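Glutathione S-transferase (Acinetobacter baumannii, PDB 4MP4) probably catalyses the conjugation of glutathione to electrophilic substrates, and is captured here in its apo form. Local coordinates at residues S110-L115 / K138-K143; K143-A148 / L172-L177. All blocks are in the same frame, centred on the assembly; numbering follows the deposited sequence.

Interaction 1. Residues S110-L115 / K138-K143; sequences SDLVAL and KKAAEK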
loop_
_atom_site.group_PDB
_atom_site.type_symbol
_atom_site.label_atom_id
_atom_site.label_comp_id
_atom_site.label_asym_id
_atom_site.label_seq_id
_atom_site.Cartn_x
_atom_site.Cartn_y
_atom_site.Cartn_z
ATOM N N SER A 110 0.231 -1.009 5.772
ATOM C CA SER A 110 1.135 0.088 6.101
ATOM C C SER A 110 1.060 0.642 7.519
ATOM O O SER A 110 2.052 1.170 8.026
ATOM C CB SER A 110 0.923 1.244 5.127
ATOM O OG SER A 110 1.418 0.881 3.851
ATOM N N ASP A 111 -0.116 0.575 8.138
ATOM C CA ASP A 111 -0.241 0.977 9.532
ATOM C C ASP A 111 -0.003 -0.243 10.427
ATOM O O ASP A 111 0.423 -1.301 9.943
ATOM C CB ASP A 111 -1.606 1.606 9.782
ATOM C CG ASP A 111 -1.720 2.244 11.155
ATOM O OD1 ASP A 111 -0.671 2.475 11.802
ATOM O OD2 ASP A 111 -2.861 2.506 11.594
ATOM N N LEU A 112 -0.263 -0.091 11.724
ATOM C CA LEU A 112 -0.122 -1.172 12.698
ATOM C C LEU A 112 1.315 -1.663 12.748
ATOM O O LEU A 112 1.560 -2.822 13.022
ATOM C CB LEU A 112 -1.097 -2.319 12.388
ATOM C CG LEU A 112 -2.560 -1.885 12.265
ATOM C CD1 LEU A 112 -3.490 -3.076 11.981
ATOM C CD2 LEU A 112 -2.991 -1.178 13.528
ATOM N N VAL A 113 2.256 -0.767 12.466
ATOM C CA VAL A 113 3.678 -1.107 12.406
ATOM C C VAL A 113 4.172 -1.826 13.664
ATOM O O VAL A 113 4.890 -2.827 13.574
ATOM C CB VAL A 113 4.566 0.164 12.149
ATOM C CG1 VAL A 113 6.042 -0.200 12.008
ATOM C CG2 VAL A 113 4.104 0.910 10.911
ATOM N N ALA A 114 3.795 -1.327 14.836
ATOM C CA ALA A 114 4.255 -1.952 16.074
ATOM C C ALA A 114 3.785 -3.408 16.184
ATOM O O ALA A 114 4.548 -4.300 16.591
ATOM C CB ALA A 114 3.817 -1.145 17.274
ATOM N N LEU A 115 2.533 -3.636 15.796
ATOM C CA LEU A 115 1.919 -4.961 15.846
ATOM C C LEU A 115 2.616 -5.972 14.935
ATOM O O LEU A 115 2.958 -7.088 15.365
ATOM C CB LEU A 115 0.440 -4.859 15.484
ATOM C CG LEU A 115 -0.383 -6.141 15.523
ATOM C CD1 LEU A 115 -0.225 -6.816 16.877
ATOM C CD2 LEU A 115 -1.850 -5.832 15.211
ATOM N N LYS A 138 0.482 -2.135 22.053
ATOM C CA LYS A 138 -0.869 -2.170 22.621
ATOM C C LYS A 138 -1.827 -1.230 21.887
ATOM O O LYS A 138 -3.028 -1.490 21.762
ATOM C CB LYS A 138 -0.835 -1.783 24.101
ATOM C CG LYS A 138 -0.044 -2.726 25.000
ATOM C CD LYS A 138 -0.174 -2.316 26.465
ATOM C CE LYS A 138 0.992 -2.816 27.305
ATOM N NZ LYS A 138 1.004 -2.151 28.646
ATOM N N LYS A 139 -1.275 -0.124 21.410
ATOM C CA LYS A 139 -2.056 0.911 20.763
ATOM C C LYS A 139 -2.509 0.472 19.359
ATOM O O LYS A 139 -3.632 0.786 18.937
ATOM C CB LYS A 139 -1.245 2.211 20.721
ATOM C CG LYS A 139 -2.065 3.466 20.863
ATOM C CD LYS A 139 -1.458 4.410 21.908
ATOM C CE LYS A 139 -0.058 4.887 21.512
ATOM N NZ LYS A 139 0.569 5.727 22.582
ATOM N N ALA A 140 -1.644 -0.251 18.646
ATOM C CA ALA A 140 -2.008 -0.766 17.323
ATOM C C ALA A 140 -3.080 -1.849 17.462
ATOM O O ALA A 140 -4.039 -1.877 16.697
ATOM C CB ALA A 140 -0.794 -1.306 16.594
ATOM N N ALA A 141 -2.917 -2.719 18.457
ATOM C CA ALA A 141 -3.855 -3.814 18.677
ATOM C C ALA A 141 -5.249 -3.284 18.957
ATOM O O ALA A 141 -6.222 -3.786 18.405
ATOM C CB ALA A 141 -3.390 -4.724 19.809
ATOM N N GLU A 142 -5.337 -2.257 19.797
ATOM C CA GLU A 142 -6.623 -1.638 20.123
ATOM C C GLU A 142 -7.262 -0.957 18.918
ATOM O O GLU A 142 -8.485 -1.006 18.726
ATOM C CB GLU A 142 -6.463 -0.628 21.268
ATOM C CG GLU A 142 -6.477 -1.268 22.640
ATOM C CD GLU A 142 -7.800 -1.965 22.942
ATOM O OE1 GLU A 142 -8.844 -1.574 22.357
ATOM O OE2 GLU A 142 -7.795 -2.909 23.761
ATOM N N LYS A 143 -6.419 -0.314 18.114
ATOM C CA LYS A 143 -6.870 0.337 16.904
ATOM C C LYS A 143 -7.413 -0.700 15.921
ATOM O O LYS A 143 -8.422 -0.474 15.267
ATOM C CB LYS A 143 -5.726 1.137 16.304
ATOM C CG LYS A 143 -6.160 2.153 15.295
ATOM C CD LYS A 143 -4.975 3.015 14.923
ATOM C CE LYS A 143 -5.177 3.693 13.576
ATOM N NZ LYS A 143 -3.864 3.911 12.914
#
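The carboxylate of D111 is the polar focus between the segments: its OD2 accepts a hydrogen bond from W107 NE1 of helix 95-110 and is modelled in a salt bridge with K143. The 2.2 Å between D111 OD2 and K143 NZ is too short to be real, so the pairing is plausible but the placement of both atoms is doubtful. The two side chains come from opposite directions, and lysine suits its place because the backbones of D111 and K143 are well apart: with CG anti to the backbone N (chi1 -163°) and the chain extended beyond it, the ammonium group leaves helix 135-151 and reaches the carboxylate. The other oxygen turns back to its own chain, where L112 N gives a weak bond to D111 OD1 (2.6 Å, N-H...O angle 149°). An aspartate is short enough to hold the turn this way and still face the lysine.

In the helical C-terminal domain of the glutathione transferase fold, this turn joins helix 95-110 to helix 113-118. D111 has left helical geometry, and L112, with its positive phi of 61°, occupies the N-cap of the next helix. Nearby, S110 OG makes a weak hydrogen bond to S110 of the second subunit, and K60 of that subunit packs on D111, placing the turn at the dimer interface.

Next to the charged pair the contact is apolar and close. A140 has only a methyl, which allows its CA to come within 5.0 Å of L112 CA. L112 CD2 rests on this methyl, 3.8 Å from A140 CB, and also meets the helix backbone at A140 O, 3.4 Å away. One turn further, L115 CB touches the same A140 CB at 3.9 Å, while its branch carries CD2 along to the A141 backbone.

Interaction 2. Residues K143-A148 / L172-L177; sequences KLFFVA and LMLQRL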
loop_
_atom_site.group_PDB
_atom_site.type_symbol
_atom_site.label_atom_id
_atom_site.label_comp_id
_atom_site.label_asym_id
_atom_site.label_seq_id
_atom_site.Cartn_x
_atom_site.Cartn_y
_atom_site.Cartn_z
ATOM N N LYS A 143 -6.419 -0.314 18.114
ATOM C CA LYS A 143 -6.870 0.337 16.904
ATOM C C LYS A 143 -7.413 -0.700 15.921
ATOM O O LYS A 143 -8.422 -0.474 15.267
ATOM C CB LYS A 143 -5.726 1.137 16.304
ATOM C CG LYS A 143 -6.160 2.153 15.295
ATOM C CD LYS A 143 -4.975 3.015 14.923
ATOM C CE LYS A 143 -5.177 3.693 13.576
ATOM N NZ LYS A 143 -3.864 3.911 12.914
ATOM N N LEU A 144 -6.743 -1.845 15.848
ATOM C CA LEU A 144 -7.198 -2.978 15.064
ATOM C C LEU A 144 -8.547 -3.487 15.566
ATOM O O LEU A 144 -9.456 -3.734 14.772
ATOM C CB LEU A 144 -6.156 -4.119 15.108
ATOM C CG LEU A 144 -6.549 -5.450 14.450
ATOM C CD1 LEU A 144 -6.748 -5.271 12.938
ATOM C CD2 LEU A 144 -5.542 -6.566 14.724
ATOM N N PHE A 145 -8.671 -3.657 16.878
ATOM C CA PHE A 145 -9.922 -4.139 17.459
ATOM C C PHE A 145 -11.048 -3.139 17.194
ATOM O O PHE A 145 -12.180 -3.523 16.893
ATOM C CB PHE A 145 -9.805 -4.341 18.972
ATOM C CG PHE A 145 -8.796 -5.377 19.388
ATOM C CD1 PHE A 145 -8.473 -6.435 18.556
ATOM C CD2 PHE A 145 -8.178 -5.293 20.641
ATOM C CE1 PHE A 145 -7.541 -7.387 18.950
ATOM C CE2 PHE A 145 -7.253 -6.234 21.043
ATOM C CZ PHE A 145 -6.935 -7.286 20.203
ATOM N N PHE A 146 -10.738 -1.855 17.340
ATOM C CA PHE A 146 -11.733 -0.813 17.128
ATOM C C PHE A 146 -12.305 -0.902 15.719
ATOM O O PHE A 146 -13.515 -1.035 15.540
ATOM C CB PHE A 146 -11.138 0.578 17.382
ATOM C CG PHE A 146 -12.081 1.707 17.053
ATOM C CD1 PHE A 146 -12.988 2.172 17.999
ATOM C CD2 PHE A 146 -12.066 2.302 15.793
ATOM C CE1 PHE A 146 -13.858 3.207 17.692
ATOM C CE2 PHE A 146 -12.933 3.341 15.477
ATOM C CZ PHE A 146 -13.828 3.792 16.428
ATOM N N VAL A 147 -11.420 -0.868 14.730
ATOM C CA VAL A 147 -11.795 -0.935 13.319
ATOM C C VAL A 147 -12.533 -2.218 12.925
ATOM O O VAL A 147 -13.542 -2.171 12.231
ATOM C CB VAL A 147 -10.559 -0.736 12.413
ATOM C CG1 VAL A 147 -10.939 -0.870 10.929
ATOM C CG2 VAL A 147 -9.914 0.625 12.691
ATOM N N ALA A 148 -12.034 -3.366 13.363
ATOM C CA ALA A 148 -12.679 -4.626 13.017
ATOM C C ALA A 148 -14.045 -4.785 13.697
ATOM O O ALA A 148 -14.985 -5.304 13.096
ATOM C CB ALA A 148 -11.778 -5.807 13.343
ATOM N N LEU A 172 -5.636 -12.885 9.316
ATOM C CA LEU A 172 -4.219 -13.144 9.553
ATOM C C LEU A 172 -3.683 -12.134 10.567
ATOM O O LEU A 172 -2.951 -12.492 11.486
ATOM C CB LEU A 172 -3.398 -13.149 8.256
ATOM C CG LEU A 172 -1.898 -13.384 8.492
ATOM C CD1 LEU A 172 -1.276 -14.171 7.331
ATOM C CD2 LEU A 172 -1.102 -12.050 8.789
ATOM N N MET A 173 -4.069 -10.876 10.396
ATOM C CA MET A 173 -3.672 -9.812 11.315
ATOM C C MET A 173 -4.117 -10.134 12.722
ATOM O O MET A 173 -3.327 -10.024 13.659
ATOM C CB MET A 173 -4.251 -8.464 10.883
ATOM C CG MET A 173 -3.648 -7.285 11.613
ATOM S SD MET A 173 -1.850 -7.068 11.410
ATOM C CE MET A 173 -1.730 -6.174 9.870
ATOM N N LEU A 174 -5.373 -10.540 12.873
ATOM C CA LEU A 174 -5.890 -10.894 14.195
ATOM C C LEU A 174 -5.184 -12.129 14.777
ATOM O O LEU A 174 -4.967 -12.219 15.986
ATOM C CB LEU A 174 -7.406 -11.104 14.146
ATOM C CG LEU A 174 -8.290 -9.866 13.982
ATOM C CD1 LEU A 174 -9.707 -10.270 13.596
ATOM C CD2 LEU A 174 -8.314 -9.095 15.273
ATOM N N GLN A 175 -4.807 -13.057 13.898
ATOM C CA GLN A 175 -4.162 -14.293 14.290
ATOM C C GLN A 175 -2.793 -14.045 14.909
ATOM O O GLN A 175 -2.335 -14.831 15.738
ATOM C CB GLN A 175 -4.058 -15.256 13.102
ATOM C CG GLN A 175 -5.339 -16.090 12.846
ATOM C CD GLN A 175 -5.562 -17.189 13.890
ATOM O OE1 GLN A 175 -5.516 -16.942 15.094
ATOM N NE2 GLN A 175 -5.793 -18.405 13.426
ATOM N N ARG A 176 -2.154 -12.946 14.518
ATOM C CA ARG A 176 -0.875 -12.549 15.097
ATOM C C ARG A 176 -1.039 -12.380 16.596
ATOM O O ARG A 176 -0.130 -12.647 17.373
ATOM C CB ARG A 176 -0.368 -11.226 14.482
ATOM C CG ARG A 176 -0.216 -11.267 12.985
ATOM C CD ARG A 176 0.112 -9.897 12.376
ATOM N NE ARG A 176 1.547 -9.821 12.188
ATOM C CZ ARG A 176 2.154 -9.727 11.019
ATOM N NH1 ARG A 176 1.449 -9.628 9.911
ATOM N NH2 ARG A 176 3.473 -9.698 10.975
ATOM N N LEU A 177 -2.224 -11.954 17.000
ATOM C CA LEU A 177 -2.513 -11.723 18.402
ATOM C C LEU A 177 -3.061 -12.983 19.062
ATOM O O LEU A 177 -2.625 -13.388 20.144
ATOM C CB LEU A 177 -3.528 -10.595 18.513
ATOM C CG LEU A 177 -2.983 -9.198 18.250
ATOM C CD1 LEU A 177 -4.131 -8.212 18.089
ATOM C CD2 LEU A 177 -2.067 -8.788 19.408
#
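L144 reaches toward helix 165-178 and meets three of its residues, M173, L174 and L177. Its CB starts out toward that helix, and CG, anti to the backbone N (chi1 174°), already lies 4.1 Å from L174 CD2. There the chain forks. L144 CD1 packs against M173 CG. L144 CD2 touches the same M173 CG at 3.7 Å and also meets L174 CD2, 3.8 Å away, and L177 CD1. A leucine suits this place because its forked end can serve several neighbours at once; the unbranched M173 offers a slim methylene to both tines.

The two helices belong to the bundle of the glutathione transferase C-terminal domain. The axes of 143-148 and 172-177 run at 137° to each other and come no closer than 11.4 Å, a separation that large side chains must fill. F145 does so beside L144. Its ring carbons CE1 and CZ both approach L177 CD1, the CE1 distance being 3.6 Å, with the methyl oblique to the ring; L174 CD2 lies at the ring edge, near its plane. Beyond the pair, F145 and A148 lean on L188 of helix 186-196, and W107 of helix 95-110 covers L144.

Helix 135-151 serves both contacts, and K143 belongs to both ranges but acts only in interaction 1. Each is largely buried, yet interaction 1 lies farther from the chain centre and beside the second subunit, where it pairs a charged contact of doubtful geometry (D111 with K143) with close apolar packing. Interaction 2, deeper and untouched by the other subunit, is wholly apolar and joins two well-separated helices with leucine, methionine and phenylalanine. The two meet chiefly through L115: its CD2 packs on L144 CD2 at 3.8 Å and its CD1 on L177 CD2 at 3.7 Å, so helices 113-118, 135-151 and 165-178 share one hydrophobic layer.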